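Local structure of cryptochrome DASH (Arabidopsis thaliana, 2J4D) at residues 276-280 with 457-463; 377-382 with 463-468; 53-59 with 210-214; 182-186 with 197-201. The protein binds FAD and a folate antenna, has photolyase activity specific for cyclobutane pyrimidine dimers in single-stranded DNA, and may act as a photoreceptor. All coordinates share one frame; numbering follows the deposited sequence.

Contact 1 (276-280 with 457-463); sequences RNGML and YDPEGEY
Met279 is the main bump of this contact, and the ring of Tyr463 is the floor it lies on. Met279 CB sits over one face of the Tyr463 ring, 3.9 Å from its centroid and 20° off the normal, a CH-pi contact. SD of Met279 continues over the same Tyr463 ring at 4.5 Å from the centroid, a Met-aromatic pair. A bend at the thioether (chi3 -77°) then turns CE into a hollow bounded by the Tyr463 ring, the carbonyl of Tyr457 and CB of Asp458, with Met279 CE 3.8 Å from Asp458 CB. An unbranched side chain suits this place, since it can lie along the Tyr463 ring and still turn its end methyl toward Tyr457 O and Asp458 CB. Leu280 adds a smaller knob: its CB and CD1 press on Tyr463 CD1, while CD2 reaches the backbone of Glu462. At the other end, Asn277 CB rests obliquely against the Tyr457 ring, 3.8 Å from Tyr457 CE1. Between these patches one water donates to both Asn277 O (2.9 Å) and Tyr457 O (2.7 Å), joining two carbonyls that could not bond each other. Asp458 OD1 accepts from Tyr463 N at 2.8 Å, which probably helps fix the type I turn Asp458 to Gly461 against the start of helix 462-467. Outside the pair, Tyr457 makes a cation-pi contact with Arg392. The loop after helix 272-275 thus packs on the turn between helices 450-457 and 462-467, with helix 374-386 next to Met279 through Leu375 and Asn379.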
loop_
_atom_site.group_PDB
_atom_site.type_symbol
_atom_site.label_atom_id
_atom_site.label_comp_id
_atom_site.label_asym_id
_atom_site.label_seq_id
_atom_site.Cartn_x
_atom_site.Cartn_y
_atom_site.Cartn_z
ATOM N N ARG A 276 3.378 18.574 0.688
ATOM C CA ARG A 276 3.289 17.227 1.257
ATOM C C ARG A 276 2.989 17.076 2.746
ATOM O O ARG A 276 2.669 15.979 3.196
ATOM C CB ARG A 276 4.545 16.420 0.907
ATOM C CG ARG A 276 5.843 16.966 1.475
ATOM C CD ARG A 276 6.981 15.984 1.200
ATOM N NE ARG A 276 6.759 14.717 1.894
ATOM C CZ ARG A 276 6.910 14.553 3.204
ATOM N NH1 ARG A 276 7.295 15.574 3.962
ATOM N NH2 ARG A 276 6.655 13.377 3.764
ATOM N N ASN A 277 3.089 18.153 3.518
ATOM C CA ASN A 277 2.776 18.060 4.940
ATOM C C ASN A 277 1.357 18.514 5.237
ATOM O O ASN A 277 0.992 18.716 6.395
ATOM C CB ASN A 277 3.758 18.871 5.777
ATOM C CG ASN A 277 5.021 18.102 6.079
ATOM O OD1 ASN A 277 6.109 18.479 5.646
ATOM N ND2 ASN A 277 4.885 17.011 6.826
ATOM N N GLY A 278 0.565 18.686 4.184
ATOM C CA GLY A 278 -0.820 19.087 4.364
ATOM C C GLY A 278 -1.597 17.912 4.936
ATOM O O GLY A 278 -1.063 16.803 5.036
ATOM N N MET A 279 -2.852 18.135 5.314
ATOM C CA MET A 279 -3.656 17.054 5.876
ATOM C C MET A 279 -5.051 17.016 5.277
ATOM O O MET A 279 -5.738 15.995 5.345
ATOM C CB MET A 279 -3.773 17.207 7.395
ATOM C CG MET A 279 -2.447 17.174 8.143
ATOM S SD MET A 279 -2.665 17.135 9.942
ATOM C CE MET A 279 -3.079 18.859 10.235
ATOM N N LEU A 280 -5.459 18.127 4.677
ATOM C CA LEU A 280 -6.786 18.234 4.099
ATOM C C LEU A 280 -6.822 18.212 2.574
ATOM O O LEU A 280 -6.136 18.993 1.919
ATOM C CB LEU A 280 -7.439 19.524 4.606
ATOM C CG LEU A 280 -8.924 19.751 4.338
ATOM C CD1 LEU A 280 -9.752 18.677 5.042
ATOM C CD2 LEU A 280 -9.308 21.140 4.841
ATOM N N TYR A 457 0.885 22.985 11.192
ATOM C CA TYR A 457 0.221 22.317 10.084
ATOM C C TYR A 457 -1.280 22.520 9.915
ATOM O O TYR A 457 -1.845 22.101 8.905
ATOM C CB TYR A 457 0.569 20.832 10.140
ATOM C CG TYR A 457 2.065 20.624 10.118
ATOM C CD1 TYR A 457 2.809 20.924 8.977
ATOM C CD2 TYR A 457 2.747 20.189 11.253
ATOM C CE1 TYR A 457 4.193 20.800 8.968
ATOM C CE2 TYR A 457 4.136 20.064 11.256
ATOM C CZ TYR A 457 4.851 20.372 10.109
ATOM O OH TYR A 457 6.223 20.251 10.097
ATOM N N ASP A 458 -1.925 23.161 10.886
ATOM C CA ASP A 458 -3.362 23.446 10.795
ATOM C C ASP A 458 -3.644 24.727 11.582
ATOM O O ASP A 458 -4.513 24.761 12.456
ATOM C CB ASP A 458 -4.181 22.284 11.365
ATOM C CG ASP A 458 -5.670 22.431 11.091
ATOM O OD1 ASP A 458 -6.033 22.917 9.997
ATOM O OD2 ASP A 458 -6.480 22.048 11.956
ATOM N N PRO A 459 -2.911 25.808 11.262
ATOM C CA PRO A 459 -3.040 27.114 11.920
ATOM C C PRO A 459 -4.456 27.677 11.988
ATOM O O PRO A 459 -4.848 28.240 13.009
ATOM C CB PRO A 459 -2.092 28.000 11.113
ATOM C CG PRO A 459 -2.153 27.402 9.748
ATOM C CD PRO A 459 -2.072 25.920 10.055
ATOM N N GLU A 460 -5.217 27.525 10.912
ATOM C CA GLU A 460 -6.586 28.028 10.871
ATOM C C GLU A 460 -7.600 27.016 11.415
ATOM O O GLU A 460 -8.803 27.298 11.478
ATOM C CB GLU A 460 -6.965 28.399 9.435
ATOM C CG GLU A 460 -5.991 29.340 8.743
ATOM C CD GLU A 460 -5.720 30.592 9.551
ATOM O OE1 GLU A 460 -4.648 30.675 10.189
ATOM O OE2 GLU A 460 -6.585 31.491 9.553
ATOM N N GLY A 461 -7.115 25.845 11.812
ATOM C CA GLY A 461 -8.002 24.818 12.333
ATOM C C GLY A 461 -8.929 24.318 11.245
ATOM O O GLY A 461 -9.961 23.705 11.515
ATOM N N GLU A 462 -8.553 24.584 10.002
ATOM C CA GLU A 462 -9.342 24.172 8.851
ATOM C C GLU A 462 -9.515 22.648 8.815
ATOM O O GLU A 462 -10.601 22.142 8.524
ATOM C CB GLU A 462 -8.648 24.637 7.572
ATOM C CG GLU A 462 -9.584 24.977 6.437
ATOM C CD GLU A 462 -10.391 26.226 6.728
ATOM O OE1 GLU A 462 -9.774 27.277 7.003
ATOM O OE2 GLU A 462 -11.639 26.162 6.684
ATOM N N TYR A 463 -8.440 21.920 9.112
ATOM C CA TYR A 463 -8.491 20.458 9.088
ATOM C C TYR A 463 -9.375 19.868 10.184
ATOM O O TYR A 463 -10.276 19.083 9.898
ATOM C CB TYR A 463 -7.077 19.864 9.199
ATOM C CG TYR A 463 -7.067 18.348 9.312
ATOM C CD1 TYR A 463 -7.339 17.540 8.205
ATOM C CD2 TYR A 463 -6.832 17.726 10.536
ATOM C CE1 TYR A 463 -7.382 16.148 8.319
ATOM C CE2 TYR A 463 -6.873 16.332 10.661
ATOM C CZ TYR A 463 -7.150 15.555 9.549
ATOM O OH TYR A 463 -7.207 14.187 9.678
HETATM O O HOH W 1 -0.404 21.188 6.824
#

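Contact 2 (377-382 with 463-468); sequences DANMKE and YVAFWL
Glu382 reaches across Trp467 to Tyr463, and its side chain can be followed outward step by step. Glu382 CA already lies over the six-membered ring of Trp467, 3.8 Å from its centroid, a CH-pi contact. CB stays above the same face, and Glu382 CG comes to 3.5 Å from Trp467 CZ2. The chain runs out extended (chi2 -179°), which keeps it along the indole and brings the carboxylate nearly parallel to it, 8° apart. At the tip Glu382 OE1 accepts from Tyr463 OH at 2.6 Å; OE1 lies at the edge of the phenol ring, and the hydroxyl approaches it nearly along the carboxylate C-O bond of Glu382. Asn379 OD1 also lies close to Tyr463 OH, at 3.1 Å, while Asn379 ND2 bonds to Leu375 O. A phenylalanine in place of Tyr463 would probably keep the ring packing but leave the buried carboxylate of Glu382 without this donor. Ala378 suits the closest part of the interface: its CB touches Tyr463 CE2 (3.5 Å) and Trp467 CB, and the small methyl lets the helices come near at Val464. Farther along, the aliphatic part of Lys381 passes Leu468, with Lys381 CE 3.4 Å from Leu468 CD2, tighter than usual. Trp467 is sandwiched, Phe466 CE1 lying over the face opposite Glu382. The two helix segments approach to 8.9 Å between axes and cross at 50°. Within the FAD-binding domain of this photolyase-family protein, helix 374-386 packs on helix 462-467 and also, through Asn379 and Met380, on Val397 of helix 391-404.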
loop_
_atom_site.group_PDB
_atom_site.type_symbol
_atom_site.label_atom_id
_atom_site.label_comp_id
_atom_site.label_asym_id
_atom_site.label_seq_id
_atom_site.Cartn_x
_atom_site.Cartn_y
_atom_site.Cartn_z
ATOM N N ASP A 377 -8.127 13.497 17.230
ATOM C CA ASP A 377 -9.446 12.985 16.866
ATOM C C ASP A 377 -9.815 13.123 15.401
ATOM O O ASP A 377 -10.377 12.196 14.813
ATOM C CB ASP A 377 -10.538 13.633 17.738
ATOM C CG ASP A 377 -10.359 13.328 19.218
ATOM O OD1 ASP A 377 -9.761 12.273 19.536
ATOM O OD2 ASP A 377 -10.821 14.130 20.064
ATOM N N ALA A 378 -9.507 14.273 14.811
ATOM C CA ALA A 378 -9.812 14.500 13.405
ATOM C C ALA A 378 -9.079 13.465 12.549
ATOM O O ALA A 378 -9.644 12.903 11.614
ATOM C CB ALA A 378 -9.397 15.918 12.996
ATOM N N ASN A 379 -7.814 13.224 12.866
ATOM C CA ASN A 379 -7.037 12.249 12.109
ATOM C C ASN A 379 -7.589 10.836 12.268
ATOM O O ASN A 379 -7.726 10.107 11.285
ATOM C CB ASN A 379 -5.563 12.311 12.531
ATOM C CG ASN A 379 -4.765 13.317 11.712
ATOM O OD1 ASN A 379 -4.473 13.085 10.537
ATOM N ND2 ASN A 379 -4.421 14.450 12.325
ATOM N N MET A 380 -7.936 10.452 13.493
ATOM C CA MET A 380 -8.461 9.108 13.716
ATOM C C MET A 380 -9.826 8.938 13.057
ATOM O O MET A 380 -10.182 7.845 12.610
ATOM C CB MET A 380 -8.548 8.809 15.216
ATOM C CG MET A 380 -7.197 8.862 15.931
ATOM S SD MET A 380 -5.910 7.878 15.106
ATOM C CE MET A 380 -6.599 6.207 15.322
ATOM N N LYS A 381 -10.593 10.022 12.985
ATOM C CA LYS A 381 -11.899 9.945 12.347
ATOM C C LYS A 381 -11.682 9.844 10.832
ATOM O O LYS A 381 -12.392 9.113 10.142
ATOM C CB LYS A 381 -12.740 11.182 12.688
ATOM C CG LYS A 381 -14.213 11.051 12.300
ATOM C CD LYS A 381 -15.043 12.240 12.783
ATOM C CE LYS A 381 -15.049 12.359 14.315
ATOM N NZ LYS A 381 -15.715 11.219 15.024
ATOM N N GLU A 382 -10.698 10.575 10.311
ATOM C CA GLU A 382 -10.413 10.512 8.877
ATOM C C GLU A 382 -10.095 9.061 8.510
ATOM O O GLU A 382 -10.595 8.520 7.522
ATOM C CB GLU A 382 -9.213 11.399 8.506
ATOM C CG GLU A 382 -8.905 11.359 6.999
ATOM C CD GLU A 382 -7.709 12.198 6.587
ATOM O OE1 GLU A 382 -7.234 13.020 7.395
ATOM O OE2 GLU A 382 -7.246 12.037 5.438
ATOM N N TYR A 463 -8.440 21.920 9.112
ATOM C CA TYR A 463 -8.491 20.458 9.088
ATOM C C TYR A 463 -9.375 19.868 10.184
ATOM O O TYR A 463 -10.276 19.083 9.898
ATOM C CB TYR A 463 -7.077 19.864 9.199
ATOM C CG TYR A 463 -7.067 18.348 9.312
ATOM C CD1 TYR A 463 -7.339 17.540 8.205
ATOM C CD2 TYR A 463 -6.832 17.726 10.536
ATOM C CE1 TYR A 463 -7.382 16.148 8.319
ATOM C CE2 TYR A 463 -6.873 16.332 10.661
ATOM C CZ TYR A 463 -7.150 15.555 9.549
ATOM O OH TYR A 463 -7.207 14.187 9.678
ATOM N N VAL A 464 -9.128 20.228 11.436
ATOM C CA VAL A 464 -9.947 19.678 12.508
ATOM C C VAL A 464 -11.414 20.085 12.369
ATOM O O VAL A 464 -12.310 19.324 12.735
ATOM C CB VAL A 464 -9.416 20.078 13.899
ATOM C CG1 VAL A 464 -7.993 19.578 14.057
ATOM C CG2 VAL A 464 -9.479 21.585 14.090
ATOM N N ALA A 465 -11.656 21.268 11.811
ATOM C CA ALA A 465 -13.020 21.771 11.624
ATOM C C ALA A 465 -13.778 20.976 10.566
ATOM O O ALA A 465 -14.991 20.769 10.673
ATOM C CB ALA A 465 -12.986 23.253 11.230
ATOM N N PHE A 466 -13.068 20.541 9.533
ATOM C CA PHE A 466 -13.698 19.766 8.479
ATOM C C PHE A 466 -14.182 18.428 9.032
ATOM O O PHE A 466 -15.293 17.987 8.734
ATOM C CB PHE A 466 -12.712 19.527 7.322
ATOM C CG PHE A 466 -13.235 18.594 6.267
ATOM C CD1 PHE A 466 -12.977 17.226 6.337
ATOM C CD2 PHE A 466 -14.032 19.073 5.231
ATOM C CE1 PHE A 466 -13.508 16.347 5.393
ATOM C CE2 PHE A 466 -14.572 18.205 4.277
ATOM C CZ PHE A 466 -14.310 16.836 4.359
ATOM N N TRP A 467 -13.349 17.791 9.852
ATOM C CA TRP A 467 -13.687 16.486 10.416
ATOM C C TRP A 467 -14.534 16.521 11.678
ATOM O O TRP A 467 -15.294 15.586 11.945
ATOM C CB TRP A 467 -12.409 15.681 10.679
ATOM C CG TRP A 467 -11.820 15.144 9.410
ATOM C CD1 TRP A 467 -10.693 15.580 8.774
ATOM C CD2 TRP A 467 -12.400 14.147 8.564
ATOM N NE1 TRP A 467 -10.540 14.920 7.574
ATOM C CE2 TRP A 467 -11.576 14.036 7.421
ATOM C CE3 TRP A 467 -13.542 13.338 8.659
ATOM C CZ2 TRP A 467 -11.857 13.147 6.376
ATOM C CZ3 TRP A 467 -13.825 12.451 7.617
ATOM C CH2 TRP A 467 -12.981 12.367 6.492
ATOM N N LEU A 468 -14.400 17.589 12.452
ATOM C CA LEU A 468 -15.153 17.734 13.691
ATOM C C LEU A 468 -16.011 18.989 13.526
ATOM O O LEU A 468 -15.715 20.039 14.094
ATOM C CB LEU A 468 -14.178 17.874 14.866
ATOM C CG LEU A 468 -13.108 16.768 14.918
ATOM C CD1 LEU A 468 -12.083 17.060 16.002
ATOM C CD2 LEU A 468 -13.772 15.426 15.162
#

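Contact 3 (53-59 with 210-214)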
loop_
_atom_site.group_PDB
_atom_site.type_symbol
_atom_site.label_atom_id
_atom_site.label_comp_id
_atom_site.label_asym_id
_atom_site.label_seq_id
_atom_site.Cartn_x
_atom_site.Cartn_y
_atom_site.Cartn_z
ATOM N N LEU A 53 0.549 -3.606 -16.327
ATOM C CA LEU A 53 1.740 -2.804 -16.621
ATOM C C LEU A 53 2.945 -3.123 -15.745
ATOM O O LEU A 53 2.807 -3.401 -14.551
ATOM C CB LEU A 53 1.454 -1.307 -16.461
ATOM C CG LEU A 53 0.822 -0.486 -17.581
ATOM C CD1 LEU A 53 0.802 0.972 -17.162
ATOM C CD2 LEU A 53 1.621 -0.643 -18.867
ATOM N N ASP A 54 4.127 -3.070 -16.353
ATOM C CA ASP A 54 5.378 -3.279 -15.637
ATOM C C ASP A 54 5.302 -4.418 -14.626
ATOM O O ASP A 54 5.696 -4.267 -13.466
ATOM C CB ASP A 54 5.761 -1.965 -14.940
ATOM C CG ASP A 54 7.098 -2.042 -14.233
ATOM O OD1 ASP A 54 8.020 -2.686 -14.771
ATOM O OD2 ASP A 54 7.233 -1.444 -13.146
ATOM N N ASN A 55 4.793 -5.558 -15.078
ATOM C CA ASN A 55 4.653 -6.735 -14.230
ATOM C C ASN A 55 5.611 -7.818 -14.725
ATOM O O ASN A 55 5.317 -8.495 -15.714
ATOM C CB ASN A 55 3.214 -7.263 -14.300
ATOM C CG ASN A 55 2.957 -8.385 -13.305
ATOM O OD1 ASN A 55 3.836 -9.189 -13.027
ATOM N ND2 ASN A 55 1.746 -8.445 -12.779
ATOM N N ASP A 56 6.747 -7.974 -14.040
ATOM C CA ASP A 56 7.748 -8.973 -14.414
ATOM C C ASP A 56 7.280 -10.413 -14.282
ATOM O O ASP A 56 7.719 -11.282 -15.042
ATOM C CB ASP A 56 9.024 -8.808 -13.583
ATOM C CG ASP A 56 9.858 -7.636 -14.031
ATOM O OD1 ASP A 56 9.870 -7.349 -15.243
ATOM O OD2 ASP A 56 10.510 -7.009 -13.177
ATOM N N ALA A 57 6.420 -10.686 -13.304
ATOM C CA ALA A 57 5.930 -12.054 -13.139
ATOM C C ALA A 57 5.095 -12.422 -14.368
ATOM O O ALA A 57 5.239 -13.512 -14.930
ATOM C CB ALA A 57 5.099 -12.174 -11.857
ATOM N N LEU A 58 4.221 -11.503 -14.776
ATOM C CA LEU A 58 3.379 -11.696 -15.952
ATOM C C LEU A 58 4.261 -11.841 -17.192
ATOM O O LEU A 58 4.038 -12.711 -18.033
ATOM C CB LEU A 58 2.448 -10.495 -16.136
ATOM C CG LEU A 58 1.644 -10.432 -17.439
ATOM C CD1 LEU A 58 0.732 -11.642 -17.540
ATOM C CD2 LEU A 58 0.819 -9.147 -17.478
ATOM N N TYR A 59 5.270 -10.985 -17.314
ATOM C CA TYR A 59 6.147 -11.082 -18.473
ATOM C C TYR A 59 6.876 -12.427 -18.532
ATOM O O TYR A 59 6.939 -13.060 -19.587
ATOM C CB TYR A 59 7.192 -9.961 -18.482
ATOM C CG TYR A 59 8.023 -9.988 -19.743
ATOM C CD1 TYR A 59 7.585 -9.346 -20.899
ATOM C CD2 TYR A 59 9.191 -10.743 -19.812
ATOM C CE1 TYR A 59 8.286 -9.458 -22.095
ATOM C CE2 TYR A 59 9.896 -10.865 -21.003
ATOM C CZ TYR A 59 9.435 -10.222 -22.140
ATOM O OH TYR A 59 10.108 -10.368 -23.328
ATOM N N SER A 210 10.821 0.385 -16.943
ATOM C CA SER A 210 9.701 -0.478 -16.616
ATOM C C SER A 210 9.627 -1.572 -17.682
ATOM O O SER A 210 10.013 -1.355 -18.830
ATOM C CB SER A 210 8.398 0.331 -16.570
ATOM O OG SER A 210 8.042 0.810 -17.849
ATOM N N THR A 211 9.160 -2.751 -17.294
ATOM C CA THR A 211 9.045 -3.863 -18.231
ATOM C C THR A 211 7.862 -3.655 -19.183
ATOM O O THR A 211 6.741 -3.371 -18.744
ATOM C CB THR A 211 8.885 -5.196 -17.464
ATOM O OG1 THR A 211 10.076 -5.440 -16.701
ATOM C CG2 THR A 211 8.659 -6.356 -18.423
ATOM N N ARG A 212 8.120 -3.778 -20.486
ATOM C CA ARG A 212 7.081 -3.598 -21.497
ATOM C C ARG A 212 6.307 -4.888 -21.693
ATOM O O ARG A 212 6.891 -5.956 -21.847
ATOM C CB ARG A 212 7.685 -3.158 -22.835
ATOM C CG ARG A 212 8.527 -1.906 -22.732
ATOM C CD ARG A 212 7.820 -0.833 -21.926
ATOM N NE ARG A 212 8.766 -0.093 -21.097
ATOM C CZ ARG A 212 9.093 1.182 -21.279
ATOM N NH1 ARG A 212 8.542 1.879 -22.268
ATOM N NH2 ARG A 212 9.980 1.754 -20.476
ATOM N N ILE A 213 4.987 -4.769 -21.697
ATOM C CA ILE A 213 4.099 -5.911 -21.825
ATOM C C ILE A 213 3.382 -5.909 -23.176
ATOM O O ILE A 213 2.854 -4.880 -23.605
ATOM C CB ILE A 213 3.028 -5.879 -20.706
ATOM C CG1 ILE A 213 3.699 -5.810 -19.328
ATOM C CG2 ILE A 213 2.122 -7.088 -20.819
ATOM C CD1 ILE A 213 4.589 -7.010 -18.976
ATOM N N PRO A 214 3.347 -7.063 -23.860
ATOM C CA PRO A 214 2.670 -7.125 -25.162
ATOM C C PRO A 214 1.167 -6.920 -25.058
ATOM O O PRO A 214 0.561 -7.196 -24.022
ATOM C CB PRO A 214 3.035 -8.516 -25.681
ATOM C CG PRO A 214 3.266 -9.312 -24.430
ATOM C CD PRO A 214 4.018 -8.337 -23.549
HETATM O O HOH W 2 4.633 -1.809 -18.759
#
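Thr211 is held by two aspartates of the segment 53-59. Its backbone N donates to Asp54 OD1 at 2.8 Å, a fairly straight bond (161°) that meets the oxygen on its anti side, 33° out of the carboxylate plane. Asp54 CG lies opposite its own backbone N (chi1 -176°), which carries the carboxylate to Thr211 N. The Thr211 hydroxyl donates to Asp56 OD1, modelled doubtfully short. A water accepts from Asp54 N and donates to Thr211 O. Beside these polar bonds, Thr211 CG2 touches Tyr59 CB at 3.9 Å. The two branches of Ile213 meet different partners: CD1 meets Tyr59 CB and Asn55 O, CG2 meets Leu58 CD2.

In the next shell, Asn55 OD1 at the N-cap accepts from Leu58 N at 2.9 Å, fixing the first turn of helix 56-63. Arg212 NE bonds to Ser210 O, probably steadying segment 210-214. Within the photolyase alpha/beta part, the contact joins the N-terminal end of helix 56-63, beside the parallel sheet, to the loop after helix 194-204. Arg300 makes salt bridges to both Asp54 and Asp56, so the two acids are likely to remain ionised, good acceptors for the N-H and hydroxyl of a single threonine.

Contact 4 (182-186 with 197-201)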
loop_
_atom_site.group_PDB
_atom_site.type_symbol
_atom_site.label_atom_id
_atom_site.label_comp_id
_atom_site.label_asym_id
_atom_site.label_seq_id
_atom_site.Cartn_x
_atom_site.Cartn_y
_atom_site.Cartn_z
ATOM N N ASP A 182 20.310 -5.249 -7.623
ATOM C CA ASP A 182 21.186 -4.158 -8.051
ATOM C C ASP A 182 21.782 -3.342 -6.912
ATOM O O ASP A 182 22.606 -2.461 -7.159
ATOM C CB ASP A 182 20.441 -3.177 -8.973
ATOM C CG ASP A 182 19.912 -3.823 -10.237
ATOM O OD1 ASP A 182 20.475 -4.842 -10.686
ATOM O OD2 ASP A 182 18.932 -3.291 -10.802
ATOM N N LEU A 183 21.351 -3.607 -5.680
ATOM C CA LEU A 183 21.837 -2.870 -4.513
ATOM C C LEU A 183 23.337 -3.004 -4.280
ATOM O O LEU A 183 23.947 -4.001 -4.657
ATOM C CB LEU A 183 21.102 -3.331 -3.253
ATOM C CG LEU A 183 19.601 -3.042 -3.198
ATOM C CD1 LEU A 183 19.027 -3.624 -1.914
ATOM C CD2 LEU A 183 19.363 -1.541 -3.247
ATOM N N PRO A 184 23.951 -1.986 -3.656
ATOM C CA PRO A 184 25.390 -2.012 -3.376
ATOM C C PRO A 184 25.713 -2.785 -2.101
ATOM O O PRO A 184 26.783 -2.629 -1.528
ATOM C CB PRO A 184 25.746 -0.534 -3.267
ATOM C CG PRO A 184 24.507 0.057 -2.665
ATOM C CD PRO A 184 23.388 -0.642 -3.419
ATOM N N PHE A 185 24.766 -3.606 -1.651
ATOM C CA PHE A 185 24.944 -4.425 -0.454
ATOM C C PHE A 185 23.838 -5.471 -0.359
ATOM O O PHE A 185 22.762 -5.289 -0.927
ATOM C CB PHE A 185 24.955 -3.556 0.825
ATOM C CG PHE A 185 24.101 -2.303 0.739
ATOM C CD1 PHE A 185 22.739 -2.380 0.458
ATOM C CD2 PHE A 185 24.675 -1.046 0.917
ATOM C CE1 PHE A 185 21.962 -1.221 0.348
ATOM C CE2 PHE A 185 23.910 0.120 0.810
ATOM C CZ PHE A 185 22.549 0.034 0.524
ATOM N N ASP A 186 24.109 -6.588 0.312
ATOM C CA ASP A 186 23.067 -7.593 0.489
ATOM C C ASP A 186 22.184 -6.961 1.558
ATOM O O ASP A 186 22.687 -6.196 2.381
ATOM C CB ASP A 186 23.630 -8.913 1.020
ATOM C CG ASP A 186 22.547 -9.973 1.199
ATOM O OD1 ASP A 186 22.119 -10.565 0.185
ATOM O OD2 ASP A 186 22.102 -10.198 2.347
ATOM N N PHE A 197 21.471 4.746 3.354
ATOM C CA PHE A 197 20.909 3.851 2.345
ATOM C C PHE A 197 20.626 4.670 1.089
ATOM O O PHE A 197 21.011 4.299 -0.017
ATOM C CB PHE A 197 19.598 3.239 2.850
ATOM C CG PHE A 197 18.769 2.612 1.770
ATOM C CD1 PHE A 197 19.116 1.375 1.235
ATOM C CD2 PHE A 197 17.632 3.259 1.282
ATOM C CE1 PHE A 197 18.340 0.788 0.231
ATOM C CE2 PHE A 197 16.851 2.682 0.278
ATOM C CZ PHE A 197 17.205 1.445 -0.247
ATOM N N ARG A 198 19.956 5.799 1.269
ATOM C CA ARG A 198 19.617 6.649 0.136
ATOM C C ARG A 198 20.841 7.141 -0.628
ATOM O O ARG A 198 20.907 7.021 -1.859
ATOM C CB ARG A 198 18.794 7.852 0.594
ATOM C CG ARG A 198 18.415 8.794 -0.544
ATOM C CD ARG A 198 17.634 9.994 -0.036
ATOM N NE ARG A 198 18.437 10.832 0.849
ATOM C CZ ARG A 198 19.482 11.551 0.451
ATOM N NH1 ARG A 198 19.852 11.541 -0.822
ATOM N NH2 ARG A 198 20.158 12.276 1.331
ATOM N N LYS A 199 21.808 7.701 0.090
ATOM C CA LYS A 199 23.004 8.205 -0.575
ATOM C C LYS A 199 23.686 7.108 -1.377
ATOM O O LYS A 199 24.175 7.355 -2.479
ATOM C CB LYS A 199 23.992 8.790 0.440
ATOM C CG LYS A 199 23.505 10.050 1.128
ATOM C CD LYS A 199 24.634 10.721 1.901
ATOM C CE LYS A 199 24.123 11.886 2.743
ATOM N NZ LYS A 199 23.409 12.920 1.939
ATOM N N SER A 200 23.698 5.892 -0.832
ATOM C CA SER A 200 24.339 4.767 -1.507
ATOM C C SER A 200 23.656 4.320 -2.786
ATOM O O SER A 200 24.314 4.155 -3.813
ATOM C CB SER A 200 24.457 3.565 -0.566
ATOM O OG SER A 200 25.236 3.901 0.561
ATOM N N VAL A 201 22.346 4.103 -2.742
ATOM C CA VAL A 201 21.669 3.669 -3.955
ATOM C C VAL A 201 21.683 4.760 -5.015
ATOM O O VAL A 201 21.849 4.467 -6.198
ATOM C CB VAL A 201 20.210 3.208 -3.685
ATOM C CG1 VAL A 201 20.225 2.007 -2.745
ATOM C CG2 VAL A 201 19.388 4.345 -3.095
#
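Leu183 and Val201 bring the two backbones nearest, their CA atoms 6.6 Å apart, with an irregular loop segment running past a helix. The side chains meet almost entirely through carbon. Leu183 CD2 lies alongside Val201 CG1 at 3.7 Å, the two groups pointing the same way, and Pro184 CD adds to the same valine methyl. Phe185 is the longest arm: its ring end comes to Phe197 at 3.8 Å, Phe185 CZ to Phe197 CD1, and the two side chains cross at about a right angle. Phe197 CD1 stands near the plane of the Phe185 ring, at its edge. Phe185 CE2 meets Ser200 CB at 3.7 Å. The unusual chi1 of 31° in Phe185 accompanies a ring with Pro184 CG over one face and Phe197 CD1 at its edge. Replacing Phe185 with an alanine would probably leave Phe197 CD1 and Ser200 CB without their aromatic cover and open a gap between loop and helix. Ser200 is small enough to let the ring approach, and its OG bonds to Gln196 O. Phe197 packs its ring also on Ile327, Tyr331 and Phe334 of helix 317-339. The contact is consistent with the chain that leads from the alpha/beta part toward the helical FAD-binding part of photolyases and cryptochromes: after strand 168-172 it packs on helix 194-204, which meets helix 317-339.

From the N terminus, the 53-59 segment of contact 3 comes first; the loop it opens closes at 210-214, tying helix 56-63 to the loop after helix 194-204. Contact 4 is nested inside, tying the loop after strand 168-172 to helix 194-204; the two do not touch, their centres being 24 Å apart. Contacts 1 and 2 open later, at 276-280 and 377-382, and close in the same order, at 457-463 and 463-468, so they cross along the chain. They share Tyr463 and touch, tying helix 462-467 to the loop after helix 272-275 and to helix 374-386. The centre of contact 3 is about 39 Å from that of contact 1 and about 40 Å from that of contact 2.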